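PDB 1N8P: cystathionine gamma-lyase from Saccharomyces cerevisiae, which belongs to the Cys/Met metabolism family of enzymes that depend on pyridoxal-5'-phosphate, and carries that cofactor in a pocket completed by a second subunit. Local coordinates for residues A[56-59]-A[60-64]; A[76-79]-A[80-83]; A[198-201]-A[202-205]; A[222-225]-A[226-230]; A[250-253]-A[254-258]. All coordinates share one frame; numbering follows the deposited sequence.

Contact 1 (A[56-59]-A[60-64]); sequences NREN and LERAV
R57 and E61 lie side by side one helical turn apart, both pointing the same way, and form a long salt bridge. R57 NE offers a weak hydrogen bond to E61 OE2 at 3.5 Å; the oxygen sits at the guanidinium edge, yet the two flat groups are turned 50° against each other. R57 can make this approach because its CG stands anti to the backbone N (chi1 -160°) and the chain then bends at chi3. E58 and R62 repeat the scheme one residue further along helix 55-67. They too run alongside each other, with OE1 at the edge of the R62 guanidinium and a weak bond of 3.5 Å from R62 NE to E58 OE1, the planes 68° apart. Beneath both pairs the helix bonds continue, as in E61 N to R57 O at 2.8 Å.

The acidic ends are shared: E61 OE2 also accepts from A75 N, and E58 OE1 is bonded to Y47 OH. R57 NH1 donates to R51 O. Opposite charges spaced i to i+4 suit a helix, but the long, weak bonds suggest that these ion pairs supplement the stronger outside partners of E61, E58 and R57.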
# COMPACT_ATOMS: atom_id res chain seq x y z
N ASN A 56 2.10 13.35 5.47
CA ASN A 56 0.98 12.50 5.85
C ASN A 56 0.62 12.52 7.34
O ASN A 56 -0.55 12.54 7.70
CB ASN A 56 1.24 11.06 5.39
CG ASN A 56 1.18 10.93 3.87
OD1 ASN A 56 1.98 10.21 3.29
ND2 ASN A 56 0.24 11.62 3.22
N ARG A 57 1.63 12.53 8.20
CA ARG A 57 1.40 12.58 9.64
C ARG A 57 0.84 13.95 9.95
O ARG A 57 -0.30 14.09 10.41
CB ARG A 57 2.70 12.38 10.39
CG ARG A 57 2.50 11.92 11.82
CD ARG A 57 3.81 11.60 12.49
NE ARG A 57 4.56 12.81 12.81
CZ ARG A 57 5.86 12.97 12.57
NH1 ARG A 57 6.57 12.00 12.00
NH2 ARG A 57 6.45 14.11 12.90
N GLU A 58 1.67 14.97 9.70
CA GLU A 58 1.30 16.36 9.94
C GLU A 58 -0.12 16.67 9.49
O GLU A 58 -0.93 17.18 10.25
CB GLU A 58 2.27 17.28 9.21
CG GLU A 58 2.06 18.75 9.49
CD GLU A 58 2.80 19.63 8.49
OE1 GLU A 58 2.32 19.72 7.33
OE2 GLU A 58 3.84 20.20 8.87
N ASN A 59 -0.43 16.35 8.25
CA ASN A 59 -1.78 16.63 7.78
C ASN A 59 -2.82 15.92 8.60
O ASN A 59 -3.88 16.46 8.84
CB ASN A 59 -1.95 16.26 6.31
CG ASN A 59 -1.31 17.27 5.38
OD1 ASN A 59 -1.21 18.46 5.70
ND2 ASN A 59 -0.90 16.79 4.21
N LEU A 60 -2.53 14.69 9.02
CA LEU A 60 -3.47 13.92 9.83
C LEU A 60 -3.67 14.70 11.09
O LEU A 60 -4.78 15.10 11.43
CB LEU A 60 -2.91 12.54 10.15
CG LEU A 60 -3.45 11.77 11.37
CD1 LEU A 60 -4.91 11.47 11.20
CD2 LEU A 60 -2.66 10.47 11.57
N GLU A 61 -2.56 14.93 11.77
CA GLU A 61 -2.54 15.69 13.01
C GLU A 61 -3.36 16.98 12.96
O GLU A 61 -4.11 17.27 13.86
CB GLU A 61 -1.09 15.97 13.39
CG GLU A 61 -0.31 14.68 13.71
CD GLU A 61 1.12 14.94 14.05
OE1 GLU A 61 1.56 16.08 13.78
OE2 GLU A 61 1.81 14.04 14.58
N ARG A 62 -3.22 17.75 11.89
CA ARG A 62 -3.97 18.99 11.74
C ARG A 62 -5.45 18.68 11.72
O ARG A 62 -6.26 19.35 12.38
CB ARG A 62 -3.62 19.68 10.42
CG ARG A 62 -2.21 20.21 10.31
CD ARG A 62 -2.03 20.87 8.96
NE ARG A 62 -0.62 21.06 8.64
CZ ARG A 62 0.13 22.03 9.15
NH1 ARG A 62 -0.39 22.91 10.00
NH2 ARG A 62 1.41 22.12 8.80
N ALA A 63 -5.80 17.67 10.95
CA ALA A 63 -7.21 17.28 10.83
C ALA A 63 -7.77 16.83 12.17
O ALA A 63 -8.79 17.34 12.60
CB ALA A 63 -7.37 16.19 9.78
N VAL A 64 -7.10 15.89 12.85
CA VAL A 64 -7.63 15.44 14.13
C VAL A 64 -7.81 16.61 15.11
O VAL A 64 -8.88 16.77 15.69
CB VAL A 64 -6.75 14.36 14.78
CG1 VAL A 64 -7.23 14.09 16.19
CG2 VAL A 64 -6.83 13.08 13.98

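Contact 2 (A[76-79]-A[80-83]); sequences FSSG and SATT. With PLP (pyridoxal-5'-phosphate), chain E.
S78 caps the start of helix 79-88: its OG accepts from A81 N at 3.3 Å. That reach depends on a chi1 of 37°, which sets OG between the backbone N and the carbonyl carbon, the crowded position, but turned to the amide of the first turn. The same hydroxyl is bonded to G235 O of the second subunit, so one small side chain serves both the helix end and the subunit interface.

T82 folds back on the same residue. With OG1 anti to its own carbonyl carbon (chi1 -63°), the hydroxyl donates to S78 O at 3.0 Å, while T82 N reaches that oxygen at 3.1 Å from the opposite face of the carbonyl plane. OG1 also lies obliquely against the F76 ring, 3.2 Å from F76 CD1, with the methyl CG2 further from the ring, and the F76 and T82 side chains cross at about a right angle. F76 CB also meets A81 CB at 4.1 Å, the short alanine side chain letting F76 and the helix come together.

S80 completes the cup. Its OG, beside its own backbone N, bonds O3P of pyridoxal-5'-phosphate at 2.9 Å, and S80 N reaches O3P almost straight, at 176°. G79, which has no side chain to stand in the way, gives its N to O1P at 2.9 Å. R51 and Y49 of the second subunit also bond the cofactor. Amides at a helix N-terminus, small hydroxyl residues and an arginine together make a phosphate cup, in which the helix end would probably help to balance the negative charge of the group.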
# COMPACT_ATOMS: atom_id res chain seq x y z
N PHE A 76 0.96 8.87 16.92
CA PHE A 76 1.97 7.92 17.39
C PHE A 76 1.62 6.50 16.92
O PHE A 76 0.53 6.26 16.38
CB PHE A 76 2.08 7.95 18.92
CG PHE A 76 2.46 9.30 19.49
CD1 PHE A 76 1.47 10.22 19.85
CD2 PHE A 76 3.80 9.64 19.68
CE1 PHE A 76 1.82 11.47 20.39
CE2 PHE A 76 4.16 10.89 20.23
CZ PHE A 76 3.17 11.80 20.58
N SER A 77 2.55 5.56 17.11
CA SER A 77 2.35 4.17 16.72
C SER A 77 1.03 3.58 17.20
O SER A 77 0.32 2.93 16.47
CB SER A 77 3.47 3.32 17.27
OG SER A 77 4.73 3.92 17.03
N SER A 78 0.68 3.84 18.44
CA SER A 78 -0.55 3.29 19.01
C SER A 78 -1.15 4.20 20.06
O SER A 78 -0.53 5.20 20.45
CB SER A 78 -0.27 1.92 19.68
OG SER A 78 1.00 1.86 20.34
N GLY A 79 -2.36 3.87 20.51
CA GLY A 79 -2.92 4.64 21.60
C GLY A 79 -1.87 4.47 22.68
O GLY A 79 -1.35 5.45 23.19
N SER A 80 -1.52 3.22 22.98
CA SER A 80 -0.52 2.90 23.99
C SER A 80 0.74 3.74 23.97
O SER A 80 1.24 4.14 25.03
CB SER A 80 -0.14 1.43 23.89
OG SER A 80 -1.27 0.64 24.11
N ALA A 81 1.29 3.98 22.79
CA ALA A 81 2.50 4.77 22.64
C ALA A 81 2.20 6.22 23.03
O ALA A 81 3.08 6.92 23.54
CB ALA A 81 2.97 4.71 21.20
N THR A 82 0.96 6.64 22.78
CA THR A 82 0.47 7.98 23.05
C THR A 82 0.27 8.22 24.54
O THR A 82 0.42 9.34 25.03
CB THR A 82 -0.87 8.22 22.31
OG1 THR A 82 -0.66 8.12 20.90
CG2 THR A 82 -1.43 9.57 22.61
N THR A 83 -0.08 7.16 25.25
CA THR A 83 -0.26 7.25 26.69
C THR A 83 1.13 7.22 27.28
O THR A 83 1.41 7.83 28.31
CB THR A 83 -1.03 6.04 27.21
OG1 THR A 83 -2.40 6.11 26.77
CG2 THR A 83 -0.98 5.98 28.72
N1 PLP E . -7.58 2.73 24.86
C2 PLP E . -8.90 2.44 24.58
C2A PLP E . -9.91 3.26 25.38
C3 PLP E . -9.15 1.39 23.55
O3 PLP E . -10.48 1.22 23.32
C4 PLP E . -8.07 0.73 22.91
C4A PLP E . -8.32 -0.36 21.90
C5 PLP E . -6.69 1.14 23.31
C6 PLP E . -6.49 2.12 24.26
C5A PLP E . -5.50 0.50 22.57
O4P PLP E . -5.06 1.24 21.45
P PLP E . -3.81 0.76 20.64
O1P PLP E . -3.82 1.61 19.48
O2P PLP E . -4.07 -0.69 20.29
O3P PLP E . -2.72 0.92 21.59

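Contact 3 (A[198-201]-A[202-205]); sequences VHSA and TKYI. With PLP (pyridoxal-5'-phosphate), chain E.
S200 and K203 lie at the two ends of a type I turn, and the closely knit part of the contact is built round them and pyridoxal-5'-phosphate. K203 N closes the turn on S200 O at 3.3 Å. The lysine chain, bent at chi2 (68°) and again at chi4, passes S200 and ends in a covalent bond of 1.4 Å between K203 NZ and the cofactor's C4A. S200 OG stands anti to the backbone N (chi1 180°), which aims it at the cofactor, and it donates to O4P at 2.7 Å. A serine is short enough to fit beside the lysine chain, its OG 3.6 Å from K203 CD.

The other side is apolar and looser, though buried as well. I205 CD1 rests over one face of the H199 ring, 3.8 Å above its plane and toward its rim, in a CH-pi contact, with the two side chains crossing at about a right angle. A201 CB meets I205 CB at 4.1 Å. H199 NE2 donates to E68, so its polar end is satisfied outside this packing.

A lysine joined to the cofactor, on a turn following strand 196-200 of the large mixed sheet, is the hallmark of the internal aldimine site in fold type I PLP-dependent enzymes.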
# COMPACT_ATOMS: atom_id res chain seq x y z
N VAL A 198 -6.81 12.11 24.34
CA VAL A 198 -6.11 10.95 23.77
C VAL A 198 -7.10 10.10 22.96
O VAL A 198 -8.29 10.06 23.27
CB VAL A 198 -5.51 10.07 24.87
CG1 VAL A 198 -5.01 8.80 24.30
CG2 VAL A 198 -4.38 10.78 25.55
N HIS A 199 -6.63 9.45 21.90
CA HIS A 199 -7.49 8.60 21.10
C HIS A 199 -6.70 7.44 20.60
O HIS A 199 -5.49 7.53 20.36
CB HIS A 199 -7.97 9.26 19.84
CG HIS A 199 -9.01 10.30 20.06
ND1 HIS A 199 -10.36 10.02 20.01
CD2 HIS A 199 -8.91 11.64 20.21
CE1 HIS A 199 -11.04 11.14 20.11
NE2 HIS A 199 -10.19 12.14 20.23
N SER A 200 -7.40 6.33 20.45
CA SER A 200 -6.83 5.15 19.87
C SER A 200 -7.52 5.31 18.50
O SER A 200 -8.73 5.11 18.38
CB SER A 200 -7.34 3.93 20.60
OG SER A 200 -6.77 2.79 20.02
N ALA A 201 -6.76 5.76 17.50
CA ALA A 201 -7.31 6.01 16.17
C ALA A 201 -7.62 4.72 15.44
O ALA A 201 -8.09 4.73 14.29
CB ALA A 201 -6.32 6.87 15.35
N THR A 202 -7.33 3.61 16.12
CA THR A 202 -7.58 2.27 15.61
C THR A 202 -9.07 2.06 15.53
O THR A 202 -9.58 1.38 14.66
CB THR A 202 -7.06 1.21 16.57
OG1 THR A 202 -5.66 1.43 16.80
CG2 THR A 202 -7.30 -0.18 16.01
N LYS A 203 -9.77 2.66 16.46
CA LYS A 203 -11.19 2.48 16.51
C LYS A 203 -12.01 3.35 15.56
O LYS A 203 -11.98 3.12 14.37
CB LYS A 203 -11.63 2.65 17.97
CG LYS A 203 -11.29 1.44 18.85
CD LYS A 203 -9.82 1.22 19.09
CE LYS A 203 -9.54 -0.17 19.67
NZ LYS A 203 -8.36 -0.10 20.55
N TYR A 204 -12.70 4.36 16.06
CA TYR A 204 -13.56 5.22 15.24
C TYR A 204 -12.99 6.16 14.21
O TYR A 204 -13.63 6.38 13.18
CB TYR A 204 -14.51 6.04 16.12
CG TYR A 204 -15.36 5.22 17.02
CD1 TYR A 204 -14.85 4.72 18.22
CD2 TYR A 204 -16.67 4.89 16.67
CE1 TYR A 204 -15.63 3.90 19.06
CE2 TYR A 204 -17.46 4.06 17.49
CZ TYR A 204 -16.93 3.58 18.68
OH TYR A 204 -17.69 2.79 19.50
N ILE A 205 -11.83 6.76 14.49
CA ILE A 205 -11.22 7.72 13.54
C ILE A 205 -10.88 7.05 12.19
O ILE A 205 -11.48 7.36 11.18
CB ILE A 205 -9.95 8.43 14.20
CG1 ILE A 205 -10.42 9.38 15.31
CG2 ILE A 205 -9.14 9.22 13.17
CD1 ILE A 205 -9.30 9.86 16.20
N1 PLP E . -7.58 2.73 24.86
C2 PLP E . -8.90 2.44 24.58
C2A PLP E . -9.91 3.26 25.38
C3 PLP E . -9.15 1.39 23.55
O3 PLP E . -10.48 1.22 23.32
C4 PLP E . -8.07 0.73 22.91
C4A PLP E . -8.32 -0.36 21.90
C5 PLP E . -6.69 1.14 23.31
C6 PLP E . -6.49 2.12 24.26
C5A PLP E . -5.50 0.50 22.57
O4P PLP E . -5.06 1.24 21.45
P PLP E . -3.81 0.76 20.64
O1P PLP E . -3.82 1.61 19.48
O2P PLP E . -4.07 -0.69 20.29
O3P PLP E . -2.72 0.92 21.59

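Contact 4 (A[222-225]-A[226-230]); sequences PLYE and RLQFL
The carbonyl oxygen of E225 is approached by two donors: F229 N, in a weak helix bond of 3.2 Å, and a water that donates to it. That water in turn accepts from Q228 NE2 at 2.8 Å, the extended glutamine chain carrying its amide to the water and so linking it to the backbone of the preceding turn. The helix bonds before it are sounder, and Q228 N reaches Y224 O at 3.0 Å.

Y224 and Q228, one turn apart, cross obliquely, both packing on L74 of strand 72-76. The tyrosine hydroxyl comes within 3.3 Å of Q228 OE1 (OH to OE1), while the ring and amide planes stand 61° apart. Y224 also stacks on the ring of Y72, which packs its own ring against the strand.

On another flank the apolar and charged residues meet. L223 CD1 lies over one face of the R226 guanidinium, 3.4 Å above the plane and offset toward its rim. The arginine bends at chi3 (47°), which brings its flat end back beside the leucine. L223 CD1 and L227 CD2 are 4.4 Å apart, and both leucines turn to I196 of strand 196-200. P222, with no N-H of its own, suits the first turn of helix 221-234, and its O accepts from R226 N at 3.3 Å.

L223 and L227 are thus buried against the sheet, E225 and R226 are exposed, and Y224 and Q228 lie between, partly exposed. A guanidinium face can lie on a methyl because its N-H groups all point in its plane, leaving them available to polar partners or water.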
# COMPACT_ATOMS: atom_id res chain seq x y z
N PRO A 222 3.04 24.77 25.37
CA PRO A 222 4.27 24.26 25.99
C PRO A 222 4.26 22.76 26.18
O PRO A 222 5.29 22.11 26.04
CB PRO A 222 4.32 24.98 27.33
CG PRO A 222 3.71 26.28 27.01
CD PRO A 222 2.51 25.90 26.16
N LEU A 223 3.09 22.23 26.53
CA LEU A 223 2.86 20.80 26.77
C LEU A 223 2.95 20.07 25.43
O LEU A 223 3.37 18.91 25.34
CB LEU A 223 1.48 20.60 27.39
CG LEU A 223 1.05 19.19 27.79
CD1 LEU A 223 2.19 18.54 28.55
CD2 LEU A 223 -0.23 19.22 28.64
N TYR A 224 2.55 20.78 24.38
CA TYR A 224 2.58 20.22 23.06
C TYR A 224 4.00 20.06 22.54
O TYR A 224 4.30 19.07 21.89
CB TYR A 224 1.78 21.09 22.10
CG TYR A 224 2.16 20.90 20.66
CD1 TYR A 224 1.90 19.72 20.00
CD2 TYR A 224 2.80 21.92 19.96
CE1 TYR A 224 2.27 19.55 18.66
CE2 TYR A 224 3.17 21.76 18.63
CZ TYR A 224 2.90 20.58 17.99
OH TYR A 224 3.29 20.44 16.68
N GLU A 225 4.87 21.03 22.83
CA GLU A 225 6.27 21.03 22.38
C GLU A 225 7.19 20.06 23.12
O GLU A 225 8.17 19.58 22.57
CB GLU A 225 6.84 22.45 22.46
CG GLU A 225 6.27 23.39 21.42
CD GLU A 225 6.75 24.80 21.62
OE1 GLU A 225 7.90 24.96 22.07
OE2 GLU A 225 6.00 25.75 21.32
N ARG A 226 6.90 19.81 24.39
CA ARG A 226 7.66 18.85 25.17
C ARG A 226 7.30 17.49 24.55
O ARG A 226 8.16 16.75 24.06
CB ARG A 226 7.22 18.88 26.63
CG ARG A 226 7.86 19.97 27.47
CD ARG A 226 6.98 20.37 28.65
NE ARG A 226 6.43 19.25 29.41
CZ ARG A 226 5.39 19.37 30.23
NH1 ARG A 226 4.80 20.56 30.38
NH2 ARG A 226 4.92 18.31 30.88
N LEU A 227 5.99 17.19 24.56
CA LEU A 227 5.44 15.95 24.02
C LEU A 227 5.91 15.65 22.58
O LEU A 227 6.16 14.49 22.24
CB LEU A 227 3.90 16.02 24.08
CG LEU A 227 3.11 15.00 24.93
CD1 LEU A 227 3.86 14.57 26.17
CD2 LEU A 227 1.78 15.64 25.32
N GLN A 228 6.02 16.66 21.73
CA GLN A 228 6.51 16.41 20.38
C GLN A 228 8.00 16.08 20.48
O GLN A 228 8.54 15.34 19.63
CB GLN A 228 6.32 17.64 19.49
CG GLN A 228 7.27 17.70 18.30
CD GLN A 228 7.14 18.99 17.51
OE1 GLN A 228 6.27 19.13 16.66
NE2 GLN A 228 8.01 19.95 17.80
N PHE A 229 8.67 16.62 21.50
CA PHE A 229 10.09 16.36 21.67
C PHE A 229 10.21 14.87 21.88
O PHE A 229 10.72 14.17 21.02
CB PHE A 229 10.69 17.12 22.86
CG PHE A 229 12.18 16.84 23.07
CD1 PHE A 229 13.15 17.58 22.40
CD2 PHE A 229 12.60 15.81 23.90
CE1 PHE A 229 14.51 17.29 22.56
CE2 PHE A 229 13.96 15.51 24.05
CZ PHE A 229 14.91 16.25 23.38
N LEU A 230 9.72 14.37 23.01
CA LEU A 230 9.76 12.93 23.29
C LEU A 230 9.47 12.13 22.02
O LEU A 230 10.17 11.15 21.71
CB LEU A 230 8.73 12.56 24.36
CG LEU A 230 9.04 12.95 25.81
CD1 LEU A 230 7.80 12.84 26.65
CD2 LEU A 230 10.11 12.02 26.36
O HOH W 1 9.84 19.82 19.88

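Contact 5 (A[250-253]-A[254-258]); sequences LKTL and HLRVR
H254 turns its ring back to K251. Its CG sits between the backbone N and the carbonyl carbon (chi1 55°), and NE2 offers a weak bond to K251 O at 3.4 Å, the carbonyl lying at the ring edge. L255 follows, its CB 3.6 Å from T252 O, and packs on Q259 of the third subunit.

R256 makes the main polar link. Its N reaches T252 O at 2.7 Å and nearly straight, while its NE donates to T252 OG1 at 3.2 Å, the oxygen lying 26° out of the guanidinium plane. The bend at chi3 lays one guanidinium face over the backbone, with L253 CA 3.5 Å above it. R256 NH2 and T252 OG1 are both also bonded to G249 O, and R256 NH1 to Y204 O; arginine suits this place because one flat group can gather several carbonyls.

V257 continues the helix: its N bonds L253 O at 2.9 Å, and its CG2 lies alongside L253 CD1, the two side chains pointing the same way.

A type I turn from L250 to L253, stapled by an arginine, thus joins helix 240-250 to helix 253-271 at a subunit interface of the tetramer.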
# COMPACT_ATOMS: atom_id res chain seq x y z
N LEU A 250 -11.02 9.01 8.43
CA LEU A 250 -11.61 10.10 9.21
C LEU A 250 -12.62 10.96 8.41
O LEU A 250 -13.47 11.64 8.99
CB LEU A 250 -10.46 10.95 9.76
CG LEU A 250 -10.51 12.34 10.38
CD1 LEU A 250 -9.11 12.61 10.87
CD2 LEU A 250 -10.95 13.41 9.40
N LYS A 251 -12.56 10.91 7.08
CA LYS A 251 -13.47 11.71 6.25
C LYS A 251 -14.94 11.32 6.33
O LYS A 251 -15.80 12.05 5.85
CB LYS A 251 -13.04 11.66 4.76
CG LYS A 251 -11.56 11.88 4.53
CD LYS A 251 -11.26 13.25 3.98
CE LYS A 251 -9.82 13.31 3.51
NZ LYS A 251 -9.61 14.46 2.58
N THR A 252 -15.22 10.15 6.90
CA THR A 252 -16.60 9.68 7.01
C THR A 252 -16.96 9.51 8.48
O THR A 252 -18.06 9.07 8.80
CB THR A 252 -16.81 8.34 6.26
OG1 THR A 252 -15.66 7.50 6.44
CG2 THR A 252 -16.98 8.56 4.75
N LEU A 253 -16.04 9.88 9.36
CA LEU A 253 -16.24 9.76 10.80
C LEU A 253 -17.58 10.28 11.24
O LEU A 253 -18.25 9.65 12.08
CB LEU A 253 -15.17 10.53 11.56
CG LEU A 253 -15.25 10.67 13.09
CD1 LEU A 253 -15.14 9.32 13.78
CD2 LEU A 253 -14.08 11.55 13.53
N HIS A 254 -17.98 11.43 10.71
CA HIS A 254 -19.26 11.98 11.11
C HIS A 254 -20.41 11.16 10.57
O HIS A 254 -21.42 11.00 11.26
CB HIS A 254 -19.37 13.44 10.68
CG HIS A 254 -19.15 13.65 9.24
ND1 HIS A 254 -20.18 13.88 8.36
CD2 HIS A 254 -18.02 13.57 8.49
CE1 HIS A 254 -19.70 13.90 7.13
NE2 HIS A 254 -18.39 13.72 7.18
N LEU A 255 -20.31 10.64 9.35
CA LEU A 255 -21.41 9.81 8.86
C LEU A 255 -21.45 8.46 9.59
O LEU A 255 -22.50 8.00 10.01
CB LEU A 255 -21.30 9.59 7.36
CG LEU A 255 -21.37 10.90 6.56
CD1 LEU A 255 -21.33 10.60 5.08
CD2 LEU A 255 -22.64 11.66 6.92
N ARG A 256 -20.31 7.82 9.76
CA ARG A 256 -20.27 6.53 10.46
C ARG A 256 -20.75 6.63 11.90
O ARG A 256 -21.67 5.95 12.28
CB ARG A 256 -18.85 5.94 10.45
CG ARG A 256 -18.38 5.51 9.11
CD ARG A 256 -17.05 4.81 9.20
NE ARG A 256 -15.90 5.69 9.12
CZ ARG A 256 -15.27 6.20 10.17
NH1 ARG A 256 -15.69 5.92 11.37
NH2 ARG A 256 -14.18 6.94 10.01
N VAL A 257 -20.12 7.49 12.69
CA VAL A 257 -20.49 7.67 14.10
C VAL A 257 -21.93 8.09 14.33
O VAL A 257 -22.53 7.77 15.35
CB VAL A 257 -19.59 8.69 14.72
CG1 VAL A 257 -20.09 9.05 16.08
CG2 VAL A 257 -18.18 8.14 14.80
N ARG A 258 -22.49 8.81 13.37
CA ARG A 258 -23.87 9.28 13.47
C ARG A 258 -24.82 8.09 13.35
O ARG A 258 -25.83 8.03 14.04
CB ARG A 258 -24.17 10.30 12.33
CG ARG A 258 -25.48 11.06 12.44
CD ARG A 258 -25.39 12.11 13.52
NE ARG A 258 -26.67 12.75 13.80
CZ ARG A 258 -26.90 13.50 14.87
NH1 ARG A 258 -25.94 13.72 15.76
NH2 ARG A 258 -28.10 14.03 15.06

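How the contacts relate
Contacts 2 and 3 contribute six residues to the cofactor pocket: their centres are 10 Å apart, both touch pyridoxal-5'-phosphate and the second subunit, and T82 CG2 meets V198 CG1 at 4.0 Å. Contact 5 touches contact 3, their centres 12 Å apart, with Y204 O 3.4 Å from L253 CD1, so the helix start at 253 packs on the lysine-bearing loop. Contact 1 touches contact 5, V64 CG2 packing on L250 CD1 at 3.9 Å. Contact 4 is peripheral; its nearest atoms are about 4 Å from contact 2 and its centre is 29 Å from that of contact 5, though the F229 side chain is only about 14 Å from a bound cofactor.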